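Local coordinates for protein beta-galactosidase (Geobacillus stearothermophilus, PDB 4OIF) that probably hydrolyses terminal non-reducing beta-D-galactose residues in beta-D-galactosides, as a zinc-bearing trimeric member of glycoside hydrolase family 42, at residues 167-172 / 206-211; 174-179 / 221-226; 198-203 / 212-217; 423-428 / 475-480. One frame throughout, in Å; residues are numbered along the deposited sequence. Where two conformers were deposited one is given.

Contact 1 (167-172 / 206-211); sequences LCQEAF and IESPSP. With ZN (zinc ion), chain D.
Ile206 makes the first touch on helix 166-179, its CG2 methyl lying 4.3 Å from Phe172 CE2, a loose apolar contact oblique to the ring. At Glu207 the backbone takes over. Its carbonyl oxygen lies near the plane of the Phe172 ring, at the edge, while its CA sits 3.3 Å from Gln169 OE1. Leu115 of the second subunit packs on Glu207. Ser208 is the centre of the contact, because the primary amide of Gln169 pairs with it twice. Ser208 N donates to Gln169 OE1 at 2.9 Å, with an N-H...O angle of 164°, in the carbonyl plane and on a lone pair. Gln169 NE2 in turn donates to Ser208 OG at 2.8 Å, the oxygen lying only 10° out of the amide plane. Two nearly straight bonds, one at each end of the amide, fix its flip. The side chain gets there by bending at chi2 (-67°), which turns the amide toward the loop. His164 gives Ser208 OG and Gln169 NE2 a second partner each, through its ND1 and its carbonyl oxygen. From Pro209 the loop draws away from helix 166-179, and the proline packs on Trp224 of helix 218-246. One residue before Gln169, Cys168 SG binds zinc at 2.2 Å, so the loop is pinned beside a four-cysteine zinc site completed by Cys123, Cys163 and Cys165.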
# COMPACT_ATOMS: atom_id res chain seq x y z
N LEU A 167 -30.99 -0.60 8.83
CA LEU A 167 -32.04 -1.27 8.07
C LEU A 167 -31.54 -2.63 7.60
O LEU A 167 -32.20 -3.66 7.76
CB LEU A 167 -32.45 -0.41 6.89
CG LEU A 167 -33.08 0.94 7.26
CD1 LEU A 167 -33.73 1.57 6.04
CD2 LEU A 167 -34.08 0.76 8.37
N CYS A 168 -30.35 -2.60 7.01
CA CYS A 168 -29.68 -3.80 6.55
C CYS A 168 -29.28 -4.74 7.69
O CYS A 168 -29.29 -5.96 7.50
CB CYS A 168 -28.45 -3.41 5.71
SG CYS A 168 -28.88 -2.65 4.08
N GLN A 169 -28.94 -4.20 8.85
CA GLN A 169 -28.59 -5.03 10.00
C GLN A 169 -29.82 -5.81 10.42
O GLN A 169 -29.76 -7.03 10.71
CB GLN A 169 -28.08 -4.19 11.18
CG GLN A 169 -26.83 -3.37 10.88
CD GLN A 169 -25.61 -4.23 10.66
OE1 GLN A 169 -25.52 -5.34 11.17
NE2 GLN A 169 -24.66 -3.72 9.88
N GLU A 170 -30.96 -5.11 10.46
CA GLU A 170 -32.19 -5.78 10.85
C GLU A 170 -32.58 -6.83 9.82
O GLU A 170 -32.96 -7.95 10.19
CB GLU A 170 -33.31 -4.77 11.08
CG GLU A 170 -33.51 -4.43 12.56
CD GLU A 170 -33.66 -5.68 13.44
OE1 GLU A 170 -34.32 -6.66 13.00
OE2 GLU A 170 -33.10 -5.71 14.56
N ALA A 171 -32.46 -6.49 8.54
CA ALA A 171 -32.78 -7.44 7.48
C ALA A 171 -31.87 -8.69 7.51
O ALA A 171 -32.33 -9.81 7.24
CB ALA A 171 -32.70 -6.75 6.11
N PHE A 172 -30.60 -8.49 7.84
CA PHE A 172 -29.64 -9.58 8.01
C PHE A 172 -30.03 -10.47 9.18
O PHE A 172 -29.97 -11.69 9.09
CB PHE A 172 -28.22 -9.02 8.21
CG PHE A 172 -27.15 -10.07 8.34
CD1 PHE A 172 -27.06 -11.11 7.42
CD2 PHE A 172 -26.21 -10.00 9.36
CE1 PHE A 172 -26.07 -12.08 7.53
CE2 PHE A 172 -25.21 -10.95 9.48
CZ PHE A 172 -25.14 -12.01 8.56
N ILE A 206 -25.97 -9.85 17.00
CA ILE A 206 -25.35 -10.15 15.72
C ILE A 206 -25.39 -8.96 14.75
O ILE A 206 -26.46 -8.46 14.42
CB ILE A 206 -26.03 -11.35 15.05
CG1 ILE A 206 -25.92 -12.57 15.98
CG2 ILE A 206 -25.41 -11.61 13.69
CD1 ILE A 206 -26.81 -13.74 15.59
N GLU A 207 -24.23 -8.49 14.33
CA GLU A 207 -24.16 -7.46 13.29
C GLU A 207 -23.27 -7.94 12.16
O GLU A 207 -22.52 -8.91 12.32
CB GLU A 207 -23.68 -6.11 13.86
CG GLU A 207 -22.73 -6.20 15.06
CD GLU A 207 -22.70 -4.91 15.91
OE1 GLU A 207 -21.70 -4.68 16.62
OE2 GLU A 207 -23.68 -4.14 15.86
N SER A 208 -23.36 -7.28 11.02
CA SER A 208 -22.53 -7.62 9.87
C SER A 208 -21.05 -7.48 10.22
O SER A 208 -20.69 -6.71 11.11
CB SER A 208 -22.87 -6.73 8.69
OG SER A 208 -22.56 -5.39 9.00
N PRO A 209 -20.19 -8.24 9.53
CA PRO A 209 -18.75 -8.15 9.76
C PRO A 209 -18.20 -6.76 9.46
O PRO A 209 -18.77 -6.04 8.65
CB PRO A 209 -18.17 -9.19 8.79
CG PRO A 209 -19.20 -9.32 7.73
CD PRO A 209 -20.50 -9.21 8.47
N SER A 210 -17.11 -6.39 10.13
CA SER A 210 -16.58 -5.06 10.00
C SER A 210 -15.10 -4.97 10.34
O SER A 210 -14.63 -5.63 11.27
CB SER A 210 -17.34 -4.08 10.88
OG SER A 210 -16.78 -2.79 10.77
N PRO A 211 -14.36 -4.16 9.57
CA PRO A 211 -12.96 -3.87 9.85
C PRO A 211 -12.77 -3.24 11.24
O PRO A 211 -11.66 -3.30 11.79
CB PRO A 211 -12.58 -2.87 8.74
CG PRO A 211 -13.90 -2.35 8.22
CD PRO A 211 -14.82 -3.53 8.33
ZN ZN D . -28.71 -0.43 4.04

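Contact 2 (174-179 / 221-226); sequences EWLKKK and NLDWKR
Lys179 and Asp223 carry the charged part of the contact. Lys179, extended with CG anti to its backbone N (chi1 175°), brings NZ to 2.8 Å from Asp223 OD1, on the syn side and somewhat out of the carboxylate plane. The same oxygen accepts from Arg226 NH1 at 3.0 Å, on the anti side and from the opposite face of that plane. One oxygen therefore holds both cations, 3.3 Å apart between Lys179 NZ and Arg226 NH1. Asp223 OD2 accepts from Tyr180 and Trp191, while the guanidinium of Arg226 also reaches Glu420 and the carbonyl of Glu508. This three-residue salt-bridge network spans two steeply crossed helices, whose short axes pass 11.1 Å apart at 105°, in the long excursion between strands 150-154 and 252-259 of the TIM barrel.

Van der Waals contact is made mainly by Trp175. Its six-membered ring presses on the backbone and near side-chain carbons of helix 218-246, with CH2 at 3.6 Å from Asp223 O and 3.8 Å from Arg226 CB. The Asp223 carboxylate carbon lies at the indole's edge, and the two planes are 74° apart. At the far end, Trp175 NE1 bonds to Asp230. Leu176 extends its CD2 methyl to 3.6 Å from Asp223 OD2.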
# COMPACT_ATOMS: atom_id res chain seq x y z
N GLU A 174 -33.12 -10.86 10.35
CA GLU A 174 -34.31 -11.62 9.95
C GLU A 174 -33.95 -12.77 9.01
O GLU A 174 -34.50 -13.88 9.10
CB GLU A 174 -35.35 -10.70 9.31
CG GLU A 174 -36.01 -9.76 10.32
CD GLU A 174 -36.64 -10.52 11.48
OE1 GLU A 174 -37.40 -11.48 11.20
OE2 GLU A 174 -36.37 -10.16 12.66
N TRP A 175 -32.99 -12.49 8.12
CA TRP A 175 -32.46 -13.49 7.20
C TRP A 175 -31.86 -14.66 7.97
O TRP A 175 -32.08 -15.83 7.64
CB TRP A 175 -31.42 -12.85 6.29
CG TRP A 175 -30.88 -13.73 5.20
CD1 TRP A 175 -31.36 -13.85 3.93
CD2 TRP A 175 -29.72 -14.58 5.27
NE1 TRP A 175 -30.58 -14.72 3.21
CE2 TRP A 175 -29.57 -15.18 4.01
CE3 TRP A 175 -28.80 -14.89 6.28
CZ2 TRP A 175 -28.54 -16.08 3.73
CZ3 TRP A 175 -27.77 -15.78 6.00
CH2 TRP A 175 -27.66 -16.37 4.74
N LEU A 176 -31.11 -14.35 9.03
CA LEU A 176 -30.44 -15.37 9.81
C LEU A 176 -31.45 -16.18 10.61
O LEU A 176 -31.30 -17.39 10.78
CB LEU A 176 -29.38 -14.74 10.73
CG LEU A 176 -28.04 -14.34 10.09
CD1 LEU A 176 -27.20 -13.56 11.08
CD2 LEU A 176 -27.25 -15.55 9.58
N LYS A 177 -32.49 -15.51 11.12
CA LYS A 177 -33.54 -16.22 11.83
C LYS A 177 -34.23 -17.22 10.90
O LYS A 177 -34.47 -18.36 11.30
CB LYS A 177 -34.55 -15.25 12.44
CG LYS A 177 -33.99 -14.44 13.58
CD LYS A 177 -35.04 -13.47 14.06
CE LYS A 177 -34.51 -12.57 15.15
NZ LYS A 177 -35.47 -11.47 15.41
N LYS A 178 -34.55 -16.79 9.68
CA LYS A 178 -35.12 -17.71 8.71
C LYS A 178 -34.17 -18.88 8.44
O LYS A 178 -34.56 -20.03 8.55
CB LYS A 178 -35.46 -17.01 7.39
CG LYS A 178 -36.51 -15.91 7.55
CD LYS A 178 -36.92 -15.30 6.21
CE LYS A 178 -37.94 -14.16 6.36
NZ LYS A 178 -37.31 -12.85 6.71
N LYS A 179 -32.91 -18.59 8.12
CA LYS A 179 -31.96 -19.65 7.76
C LYS A 179 -31.76 -20.70 8.86
O LYS A 179 -31.55 -21.88 8.58
CB LYS A 179 -30.60 -19.05 7.40
CG LYS A 179 -29.55 -20.13 7.14
CD LYS A 179 -28.29 -19.58 6.47
CE LYS A 179 -27.35 -20.72 6.14
NZ LYS A 179 -26.21 -20.29 5.30
N ASN A 221 -18.85 -14.13 8.06
CA ASN A 221 -18.44 -13.53 6.79
C ASN A 221 -19.17 -14.15 5.59
O ASN A 221 -19.71 -13.44 4.71
CB ASN A 221 -16.92 -13.66 6.62
CG ASN A 221 -16.16 -13.03 7.77
OD1 ASN A 221 -16.60 -12.05 8.36
ND2 ASN A 221 -14.99 -13.57 8.08
N LEU A 222 -19.20 -15.48 5.59
CA LEU A 222 -19.86 -16.27 4.56
C LEU A 222 -21.36 -15.96 4.49
O LEU A 222 -21.88 -15.57 3.44
CB LEU A 222 -19.61 -17.75 4.82
CG LEU A 222 -20.11 -18.78 3.81
CD1 LEU A 222 -19.58 -18.51 2.40
CD2 LEU A 222 -19.71 -20.18 4.27
N ASP A 223 -22.04 -16.13 5.61
CA ASP A 223 -23.47 -15.83 5.66
C ASP A 223 -23.76 -14.39 5.27
O ASP A 223 -24.79 -14.12 4.66
CB ASP A 223 -24.05 -16.13 7.05
CG ASP A 223 -24.50 -17.58 7.20
OD1 ASP A 223 -24.50 -18.30 6.18
OD2 ASP A 223 -24.87 -17.98 8.32
N TRP A 224 -22.88 -13.45 5.60
CA TRP A 224 -23.06 -12.06 5.17
C TRP A 224 -22.98 -11.97 3.64
O TRP A 224 -23.80 -11.32 3.03
CB TRP A 224 -22.06 -11.11 5.82
CG TRP A 224 -22.16 -9.69 5.28
CD1 TRP A 224 -21.26 -9.05 4.46
CD2 TRP A 224 -23.22 -8.75 5.49
NE1 TRP A 224 -21.69 -7.78 4.17
CE2 TRP A 224 -22.90 -7.57 4.79
CE3 TRP A 224 -24.42 -8.80 6.21
CZ2 TRP A 224 -23.72 -6.45 4.78
CZ3 TRP A 224 -25.24 -7.69 6.20
CH2 TRP A 224 -24.89 -6.53 5.49
N LYS A 225 -22.00 -12.61 3.02
CA LYS A 225 -21.96 -12.59 1.56
C LYS A 225 -23.24 -13.20 0.95
O LYS A 225 -23.80 -12.66 -0.01
CB LYS A 225 -20.71 -13.30 1.05
CG LYS A 225 -19.42 -12.55 1.38
CD LYS A 225 -18.18 -13.24 0.82
CE LYS A 225 -16.92 -12.41 1.05
NZ LYS A 225 -16.26 -12.66 2.37
N ARG A 226 -23.70 -14.31 1.53
CA ARG A 226 -24.93 -14.94 1.06
C ARG A 226 -26.11 -13.98 1.18
O ARG A 226 -26.93 -13.87 0.28
CB ARG A 226 -25.23 -16.22 1.84
CG ARG A 226 -24.29 -17.38 1.56
CD ARG A 226 -24.47 -18.48 2.60
NE ARG A 226 -23.81 -19.72 2.21
CZ ARG A 226 -23.15 -20.52 3.05
NH1 ARG A 226 -23.06 -20.21 4.34
NH2 ARG A 226 -22.58 -21.63 2.60

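Contact 3 (198-203 / 212-217); sequences HTYTDW and IGEHTI
Glu214 OE2 accepts two hydrogen bonds, from water 2 at 2.7 Å and from the backbone N of Gly118 of the second subunit, and also stands over one face of the His198 ring, 3.1 Å from its CE1. Opposite Ser210 the chain carries an extra residue, Gly213 and Glu214 making a classic beta bulge in the loop between helices 184-191 and 218-246, and this part of the loop abuts the neighbouring subunit of the trimer. The Glu214 side chain runs toward His198 and then bends at chi2 (58°), bringing its carboxylate up to the imidazole with the two planes 67° apart. No hydrogen bond joins the two groups, because the oxygen sits above the ring, where neither N-H can point at it. Instead, NE2 bonds to the carbonyl of Gly118 of the second subunit, while ND1 donates a weak bond of 3.0 Å to water 1, which lies at the ring's edge, near its plane. Donation from both nitrogens, if real, would suit a positively charged ring, which the nearby carboxylate would probably stabilise. The other carboxylate oxygen, Glu214 OE1, receives Thr216 N at 3.0 Å on its anti lone pair, which holds the carboxylate against its own loop. Two waters extend the link: water 1 also donates to Thr216 OG1 at 2.8 Å, and water 2 lies 2.9 Å from Tyr200 OH. The apolar part comes from Ile217, which runs antiparallel alongside His198, with CG1 3.7 Å from ND1, and ends with its CD1 methyl 3.5 Å from Tyr200 OH.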
# COMPACT_ATOMS: atom_id res chain seq x y z
N HIS A 198 -17.15 -15.66 21.48
CA HIS A 198 -17.99 -14.92 20.55
C HIS A 198 -19.44 -15.41 20.53
O HIS A 198 -20.24 -14.92 19.74
CB HIS A 198 -17.38 -15.01 19.15
CG HIS A 198 -16.18 -14.13 18.97
ND1 HIS A 198 -15.24 -14.34 17.98
CD2 HIS A 198 -15.78 -13.03 19.65
CE1 HIS A 198 -14.31 -13.40 18.06
NE2 HIS A 198 -14.61 -12.60 19.07
N THR A 199 -19.77 -16.35 21.42
CA THR A 199 -21.11 -16.91 21.47
C THR A 199 -22.19 -15.83 21.63
O THR A 199 -22.11 -14.98 22.53
CB THR A 199 -21.26 -17.92 22.62
OG1 THR A 199 -20.21 -18.89 22.54
CG2 THR A 199 -22.62 -18.61 22.55
N TYR A 200 -23.18 -15.86 20.76
CA TYR A 200 -24.25 -14.87 20.79
C TYR A 200 -25.38 -15.35 21.68
O TYR A 200 -25.82 -16.49 21.55
CB TYR A 200 -24.77 -14.58 19.39
CG TYR A 200 -23.74 -13.99 18.45
CD1 TYR A 200 -23.34 -12.66 18.58
CD2 TYR A 200 -23.16 -14.75 17.45
CE1 TYR A 200 -22.39 -12.10 17.71
CE2 TYR A 200 -22.23 -14.21 16.58
CZ TYR A 200 -21.85 -12.88 16.71
OH TYR A 200 -20.92 -12.35 15.85
N THR A 201 -25.86 -14.49 22.56
CA THR A 201 -26.93 -14.89 23.47
C THR A 201 -28.23 -14.14 23.18
O THR A 201 -29.23 -14.32 23.86
CB THR A 201 -26.52 -14.69 24.95
OG1 THR A 201 -25.85 -13.43 25.11
CG2 THR A 201 -25.58 -15.81 25.37
N ASP A 202 -28.22 -13.30 22.14
CA ASP A 202 -29.44 -12.65 21.67
C ASP A 202 -29.23 -12.20 20.23
O ASP A 202 -28.16 -11.69 19.90
CB ASP A 202 -29.81 -11.44 22.55
CG ASP A 202 -31.21 -10.91 22.26
OD1 ASP A 202 -31.38 -10.07 21.34
OD2 ASP A 202 -32.15 -11.33 22.96
N TRP A 203 -30.25 -12.38 19.40
CA TRP A 203 -30.18 -12.01 17.99
C TRP A 203 -29.80 -10.55 17.76
O TRP A 203 -29.21 -10.22 16.74
CB TRP A 203 -31.52 -12.27 17.31
CG TRP A 203 -31.87 -13.71 17.22
CD1 TRP A 203 -32.71 -14.40 18.05
CD2 TRP A 203 -31.39 -14.65 16.25
NE1 TRP A 203 -32.79 -15.71 17.65
CE2 TRP A 203 -31.99 -15.89 16.55
CE3 TRP A 203 -30.52 -14.56 15.16
CZ2 TRP A 203 -31.74 -17.04 15.80
CZ3 TRP A 203 -30.27 -15.71 14.42
CH2 TRP A 203 -30.88 -16.93 14.74
N ILE A 212 -13.82 -2.66 11.80
CA ILE A 212 -13.72 -2.07 13.13
C ILE A 212 -14.58 -2.81 14.14
O ILE A 212 -14.81 -2.32 15.25
CB ILE A 212 -14.12 -0.57 13.16
CG1 ILE A 212 -15.59 -0.40 12.75
CG2 ILE A 212 -13.19 0.26 12.30
CD1 ILE A 212 -16.22 0.91 13.26
N GLY A 213 -15.03 -4.00 13.75
CA GLY A 213 -15.83 -4.85 14.61
C GLY A 213 -15.40 -6.31 14.56
O GLY A 213 -14.34 -6.69 15.06
N GLU A 214 -16.24 -7.14 13.97
CA GLU A 214 -16.00 -8.57 13.90
C GLU A 214 -15.66 -8.98 12.47
O GLU A 214 -16.48 -8.82 11.58
CB GLU A 214 -17.22 -9.33 14.39
CG GLU A 214 -17.00 -10.83 14.46
CD GLU A 214 -15.84 -11.18 15.36
OE1 GLU A 214 -14.70 -11.34 14.84
OE2 GLU A 214 -16.06 -11.28 16.59
N HIS A 215 -14.47 -9.51 12.25
CA HIS A 215 -14.10 -9.97 10.92
C HIS A 215 -13.35 -11.29 11.01
O HIS A 215 -12.74 -11.74 10.04
CB HIS A 215 -13.26 -8.91 10.19
CG HIS A 215 -12.12 -8.41 11.00
ND1 HIS A 215 -10.94 -9.12 11.15
CD2 HIS A 215 -11.97 -7.28 11.74
CE1 HIS A 215 -10.12 -8.44 11.93
NE2 HIS A 215 -10.72 -7.32 12.30
N THR A 216 -13.40 -11.91 12.19
CA THR A 216 -12.66 -13.13 12.48
C THR A 216 -13.57 -14.36 12.61
O THR A 216 -13.09 -15.46 12.92
CB THR A 216 -11.85 -13.00 13.79
OG1 THR A 216 -12.75 -12.89 14.91
CG2 THR A 216 -10.95 -11.78 13.75
N ILE A 217 -14.87 -14.19 12.38
CA ILE A 217 -15.78 -15.34 12.35
C ILE A 217 -16.14 -15.67 10.90
O ILE A 217 -16.90 -14.94 10.26
CB ILE A 217 -17.06 -15.10 13.18
CG1 ILE A 217 -16.73 -14.55 14.58
CG2 ILE A 217 -17.86 -16.38 13.32
CD1 ILE A 217 -17.98 -14.26 15.44
O HOH W 1 -13.54 -15.47 15.72
O HOH W 2 -18.65 -11.07 17.22

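Contact 4 (423-428 / 475-480); sequences WALNDA and MLYLVS
Tyr477 and Leu425 meet because both side chains leave with CG roughly anti to the backbone N, chi1 158° for the tyrosine and 175° for the leucine. The first setting swings the phenol ring against the helix, and the second, with the next torsion, brings the leucine's CD1 methyl over one face of that ring. The geometry is that of a CH-pi contact: CD1 lies 4.3 Å from the ring centroid and 19° off the normal. The ring also runs along the helix backbone, with CE2 3.8 Å from both Leu425 N and Ala424 C. Farther out, Ala428 CB meets Tyr477 OH at 3.6 Å. That hydroxyl bonds to Asp510 and to Lys371 of the second subunit, so the tyrosine takes part in the subunit interface of this trimerisation domain. On the two sides of the tyrosine in sequence, Met475 brings CE to 3.8 Å from Leu425 CD2, and Leu478 sets CD1 3.7 Å from Ala424 CB. No hydrogen bond crosses between the segments, although Asn421, one turn earlier on the helix, bonds to Met475 O and Leu478 N. Helix 419-427 and loop 475-480 follow strands 413-416 and 470-473, parallel neighbours in the sheet; Tyr438 of helix 438-451 touches Leu425 and Met475, and Leu222 of helix 218-246 touches Leu478.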
# COMPACT_ATOMS: atom_id res chain seq x y z
N TRP A 423 -15.54 -17.78 -1.98
CA TRP A 423 -15.65 -16.94 -0.79
C TRP A 423 -14.92 -17.55 0.42
O TRP A 423 -14.03 -16.94 1.02
CB TRP A 423 -17.12 -16.70 -0.44
CG TRP A 423 -17.86 -15.86 -1.45
CD1 TRP A 423 -17.30 -15.07 -2.42
CD2 TRP A 423 -19.28 -15.73 -1.60
NE1 TRP A 423 -18.28 -14.45 -3.15
CE2 TRP A 423 -19.51 -14.84 -2.68
CE3 TRP A 423 -20.38 -16.27 -0.94
CZ2 TRP A 423 -20.79 -14.48 -3.10
CZ3 TRP A 423 -21.66 -15.92 -1.36
CH2 TRP A 423 -21.85 -15.03 -2.43
N ALA A 424 -15.29 -18.77 0.76
CA ALA A 424 -14.83 -19.40 1.99
C ALA A 424 -13.33 -19.69 1.91
O ALA A 424 -12.59 -19.45 2.87
CB ALA A 424 -15.62 -20.67 2.26
N LEU A 425 -12.88 -20.18 0.77
CA LEU A 425 -11.46 -20.44 0.61
C LEU A 425 -10.66 -19.13 0.69
O LEU A 425 -9.58 -19.11 1.28
CB LEU A 425 -11.18 -21.15 -0.71
CG LEU A 425 -9.71 -21.35 -1.05
CD1 LEU A 425 -9.03 -22.14 0.04
CD2 LEU A 425 -9.58 -22.07 -2.39
N ASN A 426 -11.19 -18.05 0.11
CA ASN A 426 -10.48 -16.77 0.15
C ASN A 426 -10.40 -16.19 1.56
O ASN A 426 -9.38 -15.62 1.94
CB ASN A 426 -11.13 -15.75 -0.79
CG ASN A 426 -10.68 -15.91 -2.22
OD1 ASN A 426 -9.66 -16.53 -2.49
ND2 ASN A 426 -11.45 -15.37 -3.15
N ASP A 427 -11.47 -16.36 2.33
CA ASP A 427 -11.52 -15.85 3.70
C ASP A 427 -10.71 -16.67 4.71
O ASP A 427 -10.34 -16.16 5.77
CB ASP A 427 -12.96 -15.79 4.19
CG ASP A 427 -13.11 -14.88 5.38
OD1 ASP A 427 -12.70 -13.71 5.26
OD2 ASP A 427 -13.62 -15.33 6.43
N ALA A 428 -10.44 -17.92 4.37
CA ALA A 428 -9.80 -18.85 5.30
C ALA A 428 -8.40 -18.42 5.73
O ALA A 428 -7.62 -17.92 4.93
CB ALA A 428 -9.76 -20.26 4.68
N MET A 475 -9.83 -28.01 -6.26
CA MET A 475 -9.85 -27.19 -5.05
C MET A 475 -11.26 -26.92 -4.54
O MET A 475 -11.63 -25.77 -4.29
CB MET A 475 -9.15 -25.85 -5.29
CG MET A 475 -7.73 -26.00 -5.75
SD MET A 475 -6.93 -24.40 -5.98
CE MET A 475 -6.88 -23.88 -4.27
N LEU A 476 -12.06 -27.98 -4.44
CA LEU A 476 -13.42 -27.84 -3.94
C LEU A 476 -13.39 -27.89 -2.43
O LEU A 476 -13.97 -28.79 -1.81
CB LEU A 476 -14.31 -28.94 -4.51
CG LEU A 476 -15.82 -28.69 -4.32
CD1 LEU A 476 -16.24 -27.41 -5.02
CD2 LEU A 476 -16.62 -29.87 -4.83
N TYR A 477 -12.67 -26.93 -1.85
CA TYR A 477 -12.41 -26.81 -0.42
C TYR A 477 -13.68 -26.92 0.40
O TYR A 477 -13.77 -27.72 1.32
CB TYR A 477 -11.68 -25.49 -0.17
CG TYR A 477 -11.73 -24.90 1.22
CD1 TYR A 477 -10.81 -25.27 2.19
CD2 TYR A 477 -12.66 -23.92 1.55
CE1 TYR A 477 -10.83 -24.71 3.47
CE2 TYR A 477 -12.70 -23.35 2.81
CZ TYR A 477 -11.78 -23.75 3.77
OH TYR A 477 -11.81 -23.20 5.03
N LEU A 478 -14.68 -26.12 0.05
CA LEU A 478 -15.99 -26.22 0.67
C LEU A 478 -16.93 -27.08 -0.18
O LEU A 478 -17.06 -26.85 -1.38
CB LEU A 478 -16.58 -24.82 0.86
CG LEU A 478 -17.99 -24.69 1.43
CD1 LEU A 478 -18.08 -23.41 2.25
CD2 LEU A 478 -19.05 -24.72 0.33
N VAL A 479 -17.59 -28.05 0.44
CA VAL A 479 -18.56 -28.89 -0.25
C VAL A 479 -19.55 -29.51 0.75
O VAL A 479 -19.16 -29.96 1.81
CB VAL A 479 -17.86 -30.00 -1.07
CG1 VAL A 479 -17.17 -31.00 -0.15
CG2 VAL A 479 -18.84 -30.69 -2.00
N SER A 480 -20.83 -29.52 0.40
CA SER A 480 -21.84 -30.06 1.30
C SER A 480 -21.92 -31.57 1.21
O SER A 480 -21.44 -32.17 0.25
CB SER A 480 -23.22 -29.45 0.99
OG SER A 480 -23.76 -29.93 -0.23

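From the N terminus, helix 166-179 opens contact 1, then contact 2, and the loop after helix 184-191 opens contact 3. Residues 206-211 close contact 1, 212-217 close contact 3 and 221-226 close contact 2. Contact 3 nests inside the loop of contact 2, while contact 1 crosses both. Phe172 and Ser208 pack on Trp224, Ile206 on Tyr200 and Lys177 on Trp203. The three contacts fold one excursion of the TIM barrel, with contact 1 beside the zinc site and contacts 1 and 3 meeting the second subunit. Contact 4 then closes its own loop, from helix 419-427 to residues 475-480. A probable Asn221-Asp427 hydrogen bond and Trp423 packing on Lys225 join it to contact 2.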